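Local coordinates for ferric iron-binding periplasmic protein (Pseudomonas aeruginosa, PDB 6J2S) that binds ferric iron, and here gallium(III) in its place, in the periplasm, probably delivering the metal to an ABC transporter for uptake, at residues A[10-15]-A[32-37]; A[58-63]-A[222-227]; A[72-77]-A[230-235]; A[102-107]-A[190-195]. All coordinates share one frame; numbering follows the deposited sequence.

Overall arrangement
The chain has the periplasmic binding protein fold; as in related ferric-binding proteins, the metal probably sits in the cleft between two lobes joined by crossing strands such as 96-107 and 223-230. Interactions 1, 2 and 4 share one mixed sheet and supply His11, Glu59 and Tyr195 to the gallium ion, whose six ligands Tyr196, phosphate and water 1 complete. Interaction 3 lies away from it, its centre about 33 Å from that of interaction 4. Interactions 2 and 4 are buried, the first resting on hydroxyl and carboxylate bonds, the second a regular antiparallel pairing with apolar side chains on both faces. Interactions 1 and 3 are partly exposed: a lysine ammonium dominates one, two backbone bonds and leucine packing the other.

Interaction 1: residues A[10-15]-A[32-37]; sequences QHAATG and IRKGGD. With GA (gallium (III) ion), chain D.
Lys34 NZ reaches the carbonyl oxygen of Gln10 at 2.7 Å and, turning back on its own strand end, Gly35 O at 2.8 Å. The ammonium group thus bridges the loop ahead of helix 12-26 and the turn that follows strand 29-34. It stands above the carbonyl plane at both oxygens, 43° out of it at Gln10. Bends at chi2 and chi4 fold the lysine chain over, which brings CE to 3.3 Å from Gln10 O, while CG lies 4.2 Å from the methyl CB of Ala12. Further along, the Ile32 CD1 methyl rests against the backbone of Gly15, 3.8 Å from its O.

On the side of Gln10 away from the lysine, its amide folds back so that OE1 accepts the N-H of His11 at 2.8 Å, in the carbonyl plane and on a lone pair. Lys34 and the Gln10 amide together steady the Gln10-His11 peptide, from which the ligand side chain springs; His11 is also the N-cap residue of the helix. His11 NE2 binds gallium at 2.1 Å, next to water 1.

Strand 3-8, helix 12-26 and strand 29-34 form a beta-alpha-beta unit, and this contact joins the start of its helix to the end of its second strand, with the Gln10 side chain lying against strands 96-107 and 55-57.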
loop_
_atom_site.group_PDB
_atom_site.type_symbol
_atom_site.label_atom_id
_atom_site.label_comp_id
_atom_site.label_asym_id
_atom_site.label_seq_id
_atom_site.Cartn_x
_atom_site.Cartn_y
_atom_site.Cartn_z
ATOM N N GLN A 10 1.232 7.812 -3.661
ATOM C CA GLN A 10 2.367 6.973 -3.329
ATOM C C GLN A 10 3.429 7.808 -2.640
ATOM O O GLN A 10 3.324 9.034 -2.530
ATOM C CB GLN A 10 2.939 6.293 -4.573
ATOM C CG GLN A 10 2.628 4.777 -4.638
ATOM C CD GLN A 10 3.628 3.926 -3.859
ATOM O OE1 GLN A 10 4.237 4.386 -2.898
ATOM N NE2 GLN A 10 3.801 2.681 -4.287
ATOM N N HIS A 11 4.456 7.123 -2.154
ATOM C CA HIS A 11 5.558 7.808 -1.499
ATOM C C HIS A 11 6.225 8.777 -2.469
ATOM O O HIS A 11 6.262 8.544 -3.677
ATOM C CB HIS A 11 6.528 6.769 -0.949
ATOM C CG HIS A 11 6.012 6.118 0.294
ATOM N ND1 HIS A 11 6.133 6.704 1.532
ATOM C CD2 HIS A 11 5.291 4.987 0.480
ATOM C CE1 HIS A 11 5.541 5.945 2.438
ATOM N NE2 HIS A 11 5.028 4.892 1.827
ATOM N N ALA A 12 6.724 9.899 -1.929
ATOM C CA ALA A 12 7.050 11.046 -2.783
ATOM C C ALA A 12 8.132 10.715 -3.813
ATOM O O ALA A 12 8.003 11.083 -4.988
ATOM C CB ALA A 12 7.461 12.247 -1.928
ATOM N N ALA A 13 9.211 10.040 -3.394
ATOM C CA ALA A 13 10.299 9.722 -4.326
ATOM C C ALA A 13 9.853 8.770 -5.426
ATOM O O ALA A 13 10.380 8.826 -6.545
ATOM C CB ALA A 13 11.487 9.108 -3.576
ATOM N N THR A 14 8.929 7.861 -5.117
ATOM C CA THR A 14 8.409 6.949 -6.131
ATOM C C THR A 14 7.624 7.708 -7.194
ATOM O O THR A 14 7.778 7.458 -8.398
ATOM C CB THR A 14 7.529 5.897 -5.459
ATOM O OG1 THR A 14 8.268 5.296 -4.392
ATOM C CG2 THR A 14 7.110 4.841 -6.442
ATOM N N GLY A 15 6.764 8.632 -6.764
ATOM C CA GLY A 15 6.030 9.434 -7.732
ATOM C C GLY A 15 6.955 10.273 -8.593
ATOM O O GLY A 15 6.759 10.390 -9.805
ATOM N N ILE A 32 3.284 17.340 -10.088
ATOM C CA ILE A 32 2.896 16.414 -9.025
ATOM C C ILE A 32 2.274 17.166 -7.859
ATOM O O ILE A 32 2.862 18.120 -7.337
ATOM C CB ILE A 32 4.086 15.588 -8.519
ATOM C CG1 ILE A 32 4.625 14.692 -9.625
ATOM C CG2 ILE A 32 3.653 14.771 -7.302
ATOM C CD1 ILE A 32 5.964 14.068 -9.264
ATOM N N ARG A 33 1.101 16.711 -7.432
ATOM C CA ARG A 33 0.525 17.075 -6.148
ATOM C C ARG A 33 0.587 15.834 -5.267
ATOM O O ARG A 33 -0.075 14.832 -5.560
ATOM C CB ARG A 33 -0.913 17.574 -6.306
ATOM C CG ARG A 33 -1.696 17.627 -4.997
ATOM C CD ARG A 33 -2.728 18.757 -4.982
ATOM N NE ARG A 33 -2.915 19.263 -3.623
ATOM C CZ ARG A 33 -2.687 20.521 -3.243
ATOM N NH1 ARG A 33 -2.278 21.431 -4.122
ATOM N NH2 ARG A 33 -2.884 20.874 -1.975
ATOM N N LYS A 34 1.374 15.898 -4.198
ATOM C CA LYS A 34 1.560 14.748 -3.318
ATOM C C LYS A 34 0.654 14.876 -2.101
ATOM O O LYS A 34 0.579 15.943 -1.487
ATOM C CB LYS A 34 3.024 14.623 -2.880
ATOM C CG LYS A 34 3.427 13.203 -2.405
ATOM C CD LYS A 34 3.241 13.052 -0.907
ATOM C CE LYS A 34 3.405 11.604 -0.459
ATOM N NZ LYS A 34 2.202 10.760 -0.803
ATOM N N GLY A 35 -0.018 13.787 -1.747
ATOM C CA GLY A 35 -0.807 13.789 -0.538
ATOM C C GLY A 35 -1.064 12.379 -0.065
ATOM O O GLY A 35 -0.483 11.417 -0.573
ATOM N N GLY A 36 -1.971 12.261 0.903
ATOM C CA GLY A 36 -2.428 10.949 1.318
ATOM C C GLY A 36 -3.445 10.393 0.339
ATOM O O GLY A 36 -4.159 11.139 -0.329
ATOM N N ASP A 37 -3.492 9.053 0.252
ATOM C CA ASP A 37 -4.461 8.362 -0.606
ATOM C C ASP A 37 -5.868 8.935 -0.464
ATOM O O ASP A 37 -6.480 9.387 -1.443
ATOM C CB ASP A 37 -4.531 6.872 -0.258
ATOM C CG ASP A 37 -3.364 6.073 -0.788
ATOM O OD1 ASP A 37 -2.615 6.576 -1.658
ATOM O OD2 ASP A 37 -3.208 4.921 -0.311
HETATM GA GA GA D . 3.602 3.653 2.791
HETATM O O HOH W 1 2.718 5.358 3.475
#

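Interaction 2: residues A[58-63]-A[222-227]; sequences TEESPP and LVTVSG. With GA (gallium (III) ion), chain D.
Ser226 OG donates to Thr58 O at 2.5 Å, a short bond made possible by chi1 of 155°, which swings the hydroxyl away from its own backbone N toward the facing loop. The same carbonyl takes a weak bond from Gly227 N, and Thr58 N returns a nearly straight one to Gly227 O at 2.9 Å. Through these bonds the strand probably helps position the loop that presents Glu59. Thr58 keeps its hydroxyl between its backbone N and carbonyl carbon (chi1 64°); from there OG1 reaches forward to Glu60 O at 2.6 Å and ties the two ends of the 58-60 loop together.

Glu60 starts out away from the strand, but a bend at chi2 (-74°) brings its carboxylate back across Thr224. OE2 accepts the threonine hydroxyl at 2.8 Å through its syn lone pair, while OE1 forms a salt bridge with Arg101. Water 2 links Ser61 OG with Val225 N. Glu59 instead extends beyond CG, its OE2 binding gallium at 2.1 Å and its OE1 accepting from water 1, itself a metal ligand.

Arg101 also donates to Glu59 OE2; with the trivalent ion it would probably keep Glu59 ionised. At Glu60, Arg101 and the Thr224 hydroxyl offset the nearby Glu144 carboxylate.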
loop_
_atom_site.group_PDB
_atom_site.type_symbol
_atom_site.label_atom_id
_atom_site.label_comp_id
_atom_site.label_asym_id
_atom_site.label_seq_id
_atom_site.Cartn_x
_atom_site.Cartn_y
_atom_site.Cartn_z
ATOM N N THR A 58 -2.030 5.672 -6.051
ATOM C CA THR A 58 -2.260 5.471 -4.621
ATOM C C THR A 58 -1.366 4.360 -4.083
ATOM O O THR A 58 -0.929 3.478 -4.824
ATOM C CB THR A 58 -3.716 5.106 -4.302
ATOM O OG1 THR A 58 -4.032 3.837 -4.897
ATOM C CG2 THR A 58 -4.684 6.172 -4.823
ATOM N N GLU A 59 -1.115 4.399 -2.773
ATOM C CA GLU A 59 -0.408 3.281 -2.153
ATOM C C GLU A 59 -1.290 2.047 -1.996
ATOM O O GLU A 59 -0.769 0.922 -1.915
ATOM C CB GLU A 59 0.115 3.691 -0.776
ATOM C CG GLU A 59 1.323 4.579 -0.825
ATOM C CD GLU A 59 1.916 4.737 0.552
ATOM O OE1 GLU A 59 1.819 5.832 1.132
ATOM O OE2 GLU A 59 2.460 3.753 1.057
ATOM N N GLU A 60 -2.610 2.234 -1.882
ATOM C CA GLU A 60 -3.529 1.152 -1.570
ATOM C C GLU A 60 -4.754 1.242 -2.470
ATOM O O GLU A 60 -5.028 2.278 -3.086
ATOM C CB GLU A 60 -3.960 1.191 -0.085
ATOM C CG GLU A 60 -2.854 1.573 0.905
ATOM C CD GLU A 60 -1.825 0.457 1.138
ATOM O OE1 GLU A 60 -0.768 0.742 1.757
ATOM O OE2 GLU A 60 -2.057 -0.694 0.686
ATOM N N SER A 61 -5.510 0.151 -2.517
ATOM C CA SER A 61 -6.622 0.054 -3.457
ATOM C C SER A 61 -7.989 0.557 -2.971
ATOM O O SER A 61 -8.797 0.923 -3.830
ATOM C CB SER A 61 -6.755 -1.395 -3.950
ATOM O OG SER A 61 -6.946 -2.301 -2.881
ATOM N N PRO A 62 -8.317 0.609 -1.671
ATOM C CA PRO A 62 -9.676 1.102 -1.265
ATOM C C PRO A 62 -10.020 2.474 -1.837
ATOM O O PRO A 62 -11.152 2.664 -2.306
ATOM C CB PRO A 62 -9.610 1.121 0.268
ATOM C CG PRO A 62 -8.691 -0.029 0.586
ATOM C CD PRO A 62 -7.633 -0.035 -0.527
ATOM N N PRO A 63 -9.101 3.456 -1.844
ATOM C CA PRO A 63 -9.458 4.749 -2.457
ATOM C C PRO A 63 -9.831 4.654 -3.930
ATOM O O PRO A 63 -10.703 5.411 -4.386
ATOM C CB PRO A 63 -8.195 5.594 -2.260
ATOM C CG PRO A 63 -7.540 5.006 -1.072
ATOM C CD PRO A 63 -7.768 3.532 -1.210
ATOM N N LEU A 222 -0.921 -10.411 4.715
ATOM C CA LEU A 222 -1.678 -9.717 3.682
ATOM C C LEU A 222 -0.773 -9.007 2.676
ATOM O O LEU A 222 0.208 -8.360 3.046
ATOM C CB LEU A 222 -2.593 -8.695 4.363
ATOM C CG LEU A 222 -3.474 -7.832 3.473
ATOM C CD1 LEU A 222 -4.565 -8.693 2.826
ATOM C CD2 LEU A 222 -4.073 -6.721 4.317
ATOM N N VAL A 223 -1.128 -9.125 1.400
ATOM C CA VAL A 223 -0.536 -8.345 0.318
ATOM C C VAL A 223 -1.552 -7.282 -0.087
ATOM O O VAL A 223 -2.737 -7.589 -0.256
ATOM C CB VAL A 223 -0.160 -9.247 -0.872
ATOM C CG1 VAL A 223 0.200 -8.427 -2.119
ATOM C CG2 VAL A 223 0.998 -10.148 -0.478
ATOM N N THR A 224 -1.107 -6.036 -0.212
ATOM C CA THR A 224 -1.971 -4.955 -0.681
ATOM C C THR A 224 -1.386 -4.371 -1.959
ATOM O O THR A 224 -0.182 -4.435 -2.192
ATOM C CB THR A 224 -2.127 -3.851 0.370
ATOM O OG1 THR A 224 -0.850 -3.248 0.604
ATOM C CG2 THR A 224 -2.664 -4.422 1.706
ATOM N N VAL A 225 -2.248 -3.762 -2.773
ATOM C CA VAL A 225 -1.899 -3.353 -4.128
ATOM C C VAL A 225 -1.979 -1.835 -4.240
ATOM O O VAL A 225 -2.999 -1.226 -3.892
ATOM C CB VAL A 225 -2.817 -4.033 -5.165
ATOM C CG1 VAL A 225 -2.521 -3.518 -6.545
ATOM C CG2 VAL A 225 -2.619 -5.552 -5.096
ATOM N N SER A 226 -0.889 -1.231 -4.702
ATOM C CA SER A 226 -0.847 0.177 -5.062
ATOM C C SER A 226 -1.269 0.288 -6.525
ATOM O O SER A 226 -0.780 -0.477 -7.365
ATOM C CB SER A 226 0.570 0.722 -4.846
ATOM O OG SER A 226 0.831 1.852 -5.662
ATOM N N GLY A 227 -2.165 1.238 -6.830
ATOM C CA GLY A 227 -2.797 1.275 -8.131
ATOM C C GLY A 227 -2.840 2.669 -8.725
ATOM O O GLY A 227 -2.473 3.658 -8.081
HETATM GA GA GA D . 3.602 3.653 2.791
HETATM O O HOH W 1 2.718 5.358 3.475
HETATM O O HOH W 2 -5.158 -4.016 -1.962
#

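Interaction 3: residues A[72-77]-A[230-235]; sequences LLAKLE and VLKSSK
Leu72 O and Ala74 N, either side of Leu73, bond to the backbone around Leu231 and form a single beta bridge. Lys232 N donates to Leu72 O at 3.0 Å and Ala74 N to Val230 O at 2.9 Å. A CA-H...O contact from Leu73 to Val230 O adds to the second bond. Two waters extend the pairing: water 3 donates to Leu72 O and accepts from Ser233 N, and water 4 accepts from Val230 N and lies close to Ala74 O.

The apolar contacts are made by branch ends. Leu73 CD2 meets Leu231 CD1 at 3.9 Å, the two side chains passing at a slant. Val230 divides its methyls: CG1, anti to its backbone N (chi1 176°), lies 4.1 Å from Ala74 CB, and CG2 meets Leu76 CD2 at 3.9 Å. A single valine therefore packs on two residues of segment 72-77.

Lys232 contributes its aliphatic length. The chain is extended beyond CG and runs alongside the backbone of Leu72 and Leu73, CG lying 3.4 Å from Leu72 O and CE 3.4 Å from Leu73 O. Its ammonium group then bonds to Gly71 O. The type I turn from Leu231 to Ser234 is closed by Ser234 N bonding to Leu231 O at 3.0 Å.

The contact joins the loop between helices 62-70 and 78-81 to the end of strand 223-230 and the turn before helix 237-247. Helix 237-247 packs on Leu76 and Val230, helix 37-47 on Leu72 and Leu231, and helix 62-70 on Leu72 and Leu73.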
loop_
_atom_site.group_PDB
_atom_site.type_symbol
_atom_site.label_atom_id
_atom_site.label_comp_id
_atom_site.label_asym_id
_atom_site.label_seq_id
_atom_site.Cartn_x
_atom_site.Cartn_y
_atom_site.Cartn_z
ATOM N N LEU A 72 -16.033 8.291 -11.061
ATOM C CA LEU A 72 -15.092 9.336 -11.435
ATOM C C LEU A 72 -13.945 8.849 -12.313
ATOM O O LEU A 72 -13.207 9.692 -12.830
ATOM C CB LEU A 72 -14.495 9.997 -10.178
ATOM C CG LEU A 72 -15.236 11.115 -9.447
ATOM C CD1 LEU A 72 -16.434 10.567 -8.761
ATOM C CD2 LEU A 72 -14.325 11.794 -8.431
ATOM N N LEU A 73 -13.756 7.534 -12.474
ATOM C CA LEU A 73 -12.572 6.992 -13.143
ATOM C C LEU A 73 -12.891 6.549 -14.564
ATOM O O LEU A 73 -13.894 5.866 -14.810
ATOM C CB LEU A 73 -11.977 5.816 -12.364
ATOM C CG LEU A 73 -11.654 6.099 -10.892
ATOM C CD1 LEU A 73 -10.928 4.911 -10.263
ATOM C CD2 LEU A 73 -10.850 7.394 -10.736
ATOM N N ALA A 74 -12.015 6.913 -15.492
ATOM C CA ALA A 74 -12.166 6.520 -16.878
ATOM C C ALA A 74 -11.777 5.058 -17.065
ATOM O O ALA A 74 -10.897 4.540 -16.380
ATOM C CB ALA A 74 -11.303 7.407 -17.772
ATOM N N LYS A 75 -12.433 4.399 -18.014
ATOM C CA LYS A 75 -12.053 3.043 -18.375
ATOM C C LYS A 75 -10.655 3.034 -18.996
ATOM O O LYS A 75 -10.302 3.919 -19.782
ATOM C CB LYS A 75 -13.088 2.459 -19.336
ATOM C CG LYS A 75 -12.608 1.264 -20.150
ATOM C CD LYS A 75 -12.470 0.006 -19.315
ATOM C CE LYS A 75 -12.475 -1.261 -20.204
ATOM N NZ LYS A 75 -11.401 -1.287 -21.259
ATOM N N LEU A 76 -9.849 2.046 -18.623
ATOM C CA LEU A 76 -8.491 1.929 -19.139
ATOM C C LEU A 76 -8.486 1.142 -20.442
ATOM O O LEU A 76 -9.300 0.234 -20.641
ATOM C CB LEU A 76 -7.572 1.248 -18.121
ATOM C CG LEU A 76 -7.244 2.063 -16.867
ATOM C CD1 LEU A 76 -6.673 1.172 -15.766
ATOM C CD2 LEU A 76 -6.304 3.256 -17.147
ATOM N N GLU A 77 -7.559 1.502 -21.323
ATOM C CA GLU A 77 -7.449 0.827 -22.605
ATOM C C GLU A 77 -7.226 -0.665 -22.385
ATOM O O GLU A 77 -6.501 -1.056 -21.454
ATOM C CB GLU A 77 -6.309 1.424 -23.433
ATOM C CG GLU A 77 -6.595 2.839 -23.937
ATOM C CD GLU A 77 -7.790 2.896 -24.888
ATOM O OE1 GLU A 77 -8.904 3.284 -24.455
ATOM O OE2 GLU A 77 -7.619 2.538 -26.073
ATOM N N VAL A 230 -6.936 6.801 -14.479
ATOM C CA VAL A 230 -7.174 8.026 -15.232
ATOM C C VAL A 230 -8.494 8.635 -14.769
ATOM O O VAL A 230 -9.487 7.923 -14.578
ATOM C CB VAL A 230 -7.204 7.736 -16.747
ATOM C CG1 VAL A 230 -7.554 9.004 -17.505
ATOM C CG2 VAL A 230 -5.871 7.138 -17.226
ATOM N N LEU A 231 -8.528 9.957 -14.628
ATOM C CA LEU A 231 -9.760 10.651 -14.248
ATOM C C LEU A 231 -10.643 10.913 -15.471
ATOM O O LEU A 231 -10.159 11.349 -16.518
ATOM C CB LEU A 231 -9.440 11.984 -13.558
ATOM C CG LEU A 231 -8.996 11.994 -12.086
ATOM C CD1 LEU A 231 -9.899 11.110 -11.239
ATOM C CD2 LEU A 231 -7.546 11.543 -11.988
ATOM N N LYS A 232 -11.945 10.633 -15.333
ATOM C CA LYS A 232 -12.896 10.985 -16.384
ATOM C C LYS A 232 -12.786 12.442 -16.800
ATOM O O LYS A 232 -12.988 12.772 -17.969
ATOM C CB LYS A 232 -14.320 10.721 -15.916
ATOM C CG LYS A 232 -14.694 9.263 -15.839
ATOM C CD LYS A 232 -16.202 9.125 -15.724
ATOM C CE LYS A 232 -16.627 7.668 -15.657
ATOM N NZ LYS A 232 -18.062 7.546 -15.307
ATOM N N SER A 233 -12.493 13.329 -15.869
ATOM C CA SER A 233 -12.482 14.743 -16.200
ATOM C C SER A 233 -11.189 15.191 -16.876
ATOM O O SER A 233 -11.068 16.372 -17.198
ATOM C CB SER A 233 -12.744 15.565 -14.937
ATOM O OG SER A 233 -11.820 15.227 -13.916
ATOM N N SER A 234 -10.238 14.289 -17.126
ATOM C CA SER A 234 -8.958 14.692 -17.696
ATOM C C SER A 234 -9.150 15.364 -19.054
ATOM O O SER A 234 -9.898 14.873 -19.909
ATOM C CB SER A 234 -8.037 13.477 -17.839
ATOM O OG SER A 234 -6.851 13.813 -18.536
ATOM N N LYS A 235 -8.485 16.504 -19.235
ATOM C CA LYS A 235 -8.429 17.189 -20.521
ATOM C C LYS A 235 -7.359 16.614 -21.437
ATOM O O LYS A 235 -7.256 17.041 -22.590
ATOM C CB LYS A 235 -8.194 18.688 -20.307
ATOM C CG LYS A 235 -9.069 19.278 -19.197
ATOM C CD LYS A 235 -9.484 20.711 -19.479
ATOM C CE LYS A 235 -10.837 21.051 -18.827
ATOM N NZ LYS A 235 -11.953 20.151 -19.255
HETATM O O HOH W 3 -13.295 12.430 -13.131
HETATM O O HOH W 4 -8.706 4.608 -14.868
#

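Interaction 4: residues A[102-107]-A[190-195]; sequences TRVLAY and ALINNY. With GA (gallium (III) ion), chain D; PO4 (phosphate ion), chain C.
Antiparallel strands 96-107 and 189-193 pair here just before the second strand runs into Tyr195, a gallium ligand. Val104 and Ile192 form a hydrogen-bonded pair, as do Ala106 and Ala190; in the non-hydrogen-bonded pair between them, Leu105 CD1 meets Leu191 CD2 at 3.9 Å. The other face carries Val104 CG2 against Ile192 CG1 at 3.8 Å and Ala106 CB near Ile192 CD1.

Bends at chi2 and chi3 curl Arg103 back over the strand, with Ile192 O over one guanidinium face. Its NH1 donates to Asn193 OD1 at 2.9 Å, the two planes 74° apart; NH2 reaches water 5, which donates to Leu191 O. With OD1 held, Asn193 ND2 points to the metal site, bonding to Tyr195 OH at 3.2 Å and to phosphate O2. Tyr195 OH binds gallium at 1.9 Å, the ion lying in the ring plane; the phosphate, probably from the crystallisation liquor, coordinates it through O3. Past the last strand pair, Thr102 N bonds to Asn194 OD1 at 3.1 Å and Asn194 N to Thr102 O.

Strand 96-107 also pairs with 210-212 and 223-230, while helix 140-153 packs on Arg103 and Asn193, and helix 175-183 on Ala190 and Ile192.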
loop_
_atom_site.group_PDB
_atom_site.type_symbol
_atom_site.label_atom_id
_atom_site.label_comp_id
_atom_site.label_asym_id
_atom_site.label_seq_id
_atom_site.Cartn_x
_atom_site.Cartn_y
_atom_site.Cartn_z
ATOM N N THR A 102 3.598 -5.795 1.041
ATOM C CA THR A 102 3.118 -6.837 1.935
ATOM C C THR A 102 3.310 -6.411 3.383
ATOM O O THR A 102 4.223 -5.651 3.719
ATOM C CB THR A 102 3.813 -8.197 1.661
ATOM O OG1 THR A 102 3.234 -9.219 2.492
ATOM C CG2 THR A 102 5.289 -8.113 1.956
ATOM N N ARG A 103 2.408 -6.892 4.231
ATOM C CA ARG A 103 2.524 -6.652 5.658
ATOM C C ARG A 103 3.651 -7.494 6.230
ATOM O O ARG A 103 3.873 -8.625 5.797
ATOM C CB ARG A 103 1.206 -6.990 6.350
ATOM C CG ARG A 103 0.057 -6.155 5.802
ATOM C CD ARG A 103 0.325 -4.702 6.125
ATOM N NE ARG A 103 0.179 -4.457 7.559
ATOM C CZ ARG A 103 0.356 -3.273 8.139
ATOM N NH1 ARG A 103 0.696 -2.213 7.407
ATOM N NH2 ARG A 103 0.166 -3.147 9.457
ATOM N N VAL A 104 4.374 -6.930 7.197
ATOM C CA VAL A 104 5.471 -7.618 7.871
ATOM C C VAL A 104 5.479 -7.237 9.346
ATOM O O VAL A 104 4.820 -6.288 9.790
ATOM C CB VAL A 104 6.850 -7.284 7.254
ATOM C CG1 VAL A 104 6.929 -7.692 5.806
ATOM C CG2 VAL A 104 7.136 -5.787 7.400
ATOM N N LEU A 105 6.239 -8.003 10.114
ATOM C CA LEU A 105 6.485 -7.706 11.515
ATOM C C LEU A 105 7.965 -7.359 11.632
ATOM O O LEU A 105 8.821 -8.244 11.605
ATOM C CB LEU A 105 6.106 -8.904 12.376
ATOM C CG LEU A 105 6.409 -8.743 13.851
ATOM C CD1 LEU A 105 5.486 -7.694 14.454
ATOM C CD2 LEU A 105 6.256 -10.106 14.519
ATOM N N ALA A 106 8.281 -6.081 11.716
ATOM C CA ALA A 106 9.675 -5.713 11.927
ATOM C C ALA A 106 9.995 -5.942 13.396
ATOM O O ALA A 106 9.147 -5.718 14.260
ATOM C CB ALA A 106 9.932 -4.257 11.533
ATOM N N TYR A 107 11.194 -6.433 13.688
ATOM C CA TYR A 107 11.538 -6.642 15.090
ATOM C C TYR A 107 13.020 -6.358 15.297
ATOM O O TYR A 107 13.808 -6.342 14.349
ATOM C CB TYR A 107 11.187 -8.059 15.565
ATOM C CG TYR A 107 12.012 -9.142 14.925
ATOM C CD1 TYR A 107 11.760 -9.554 13.620
ATOM C CD2 TYR A 107 13.046 -9.759 15.625
ATOM C CE1 TYR A 107 12.523 -10.557 13.011
ATOM C CE2 TYR A 107 13.813 -10.771 15.031
ATOM C CZ TYR A 107 13.549 -11.156 13.722
ATOM O OH TYR A 107 14.312 -12.143 13.131
ATOM N N ALA A 190 7.168 -3.945 15.339
ATOM C CA ALA A 190 6.081 -3.108 14.838
ATOM C C ALA A 190 5.512 -3.691 13.555
ATOM O O ALA A 190 6.233 -4.290 12.755
ATOM C CB ALA A 190 6.528 -1.655 14.596
ATOM N N LEU A 191 4.210 -3.476 13.362
ATOM C CA LEU A 191 3.496 -3.867 12.154
ATOM C C LEU A 191 3.625 -2.763 11.110
ATOM O O LEU A 191 3.102 -1.661 11.305
ATOM C CB LEU A 191 2.021 -4.097 12.472
ATOM C CG LEU A 191 1.655 -5.149 13.514
ATOM C CD1 LEU A 191 0.157 -5.068 13.793
ATOM C CD2 LEU A 191 2.023 -6.542 13.013
ATOM N N ILE A 192 4.293 -3.062 10.000
ATOM C CA ILE A 192 4.499 -2.078 8.946
ATOM C C ILE A 192 4.388 -2.766 7.590
ATOM O O ILE A 192 4.026 -3.949 7.499
ATOM C CB ILE A 192 5.868 -1.386 9.102
ATOM C CG1 ILE A 192 6.997 -2.425 9.119
ATOM C CG2 ILE A 192 5.898 -0.492 10.363
ATOM C CD1 ILE A 192 8.376 -1.853 8.725
ATOM N N ASN A 193 4.680 -2.029 6.521
ATOM C CA ASN A 193 4.868 -2.638 5.210
ATOM C C ASN A 193 6.352 -2.937 4.963
ATOM O O ASN A 193 7.246 -2.350 5.582
ATOM C CB ASN A 193 4.321 -1.722 4.112
ATOM C CG ASN A 193 2.863 -1.354 4.326
ATOM O OD1 ASN A 193 2.080 -2.139 4.868
ATOM N ND2 ASN A 193 2.483 -0.154 3.882
ATOM N N ASN A 194 6.603 -3.859 4.030
ATOM C CA ASN A 194 7.952 -4.398 3.865
ATOM C C ASN A 194 8.938 -3.368 3.330
ATOM O O ASN A 194 10.118 -3.407 3.686
ATOM C CB ASN A 194 7.918 -5.603 2.931
ATOM C CG ASN A 194 7.570 -5.217 1.499
ATOM O OD1 ASN A 194 6.457 -4.720 1.210
ATOM N ND2 ASN A 194 8.538 -5.392 0.598
ATOM N N TYR A 195 8.493 -2.461 2.455
ATOM C CA TYR A 195 9.445 -1.625 1.733
ATOM C C TYR A 195 10.139 -0.620 2.642
ATOM O O TYR A 195 11.197 -0.101 2.271
ATOM C CB TYR A 195 8.737 -0.913 0.561
ATOM C CG TYR A 195 7.499 -0.145 0.957
ATOM C CD1 TYR A 195 6.234 -0.730 0.877
ATOM C CD2 TYR A 195 7.589 1.172 1.411
ATOM C CE1 TYR A 195 5.085 -0.013 1.243
ATOM C CE2 TYR A 195 6.454 1.898 1.783
ATOM C CZ TYR A 195 5.212 1.297 1.703
ATOM O OH TYR A 195 4.100 1.998 2.077
HETATM GA GA GA D . 3.602 3.653 2.791
HETATM P P PO4 C . 0.681 3.046 4.140
HETATM O O1 PO4 C . -0.352 3.072 3.030
HETATM O O2 PO4 C . 0.354 1.926 5.064
HETATM O O3 PO4 C . 2.049 2.839 3.566
HETATM O O4 PO4 C . 0.678 4.371 4.884
HETATM O O HOH W 5 0.603 -0.690 11.345
HETATM O O HOH W 1 2.718 5.358 3.475
#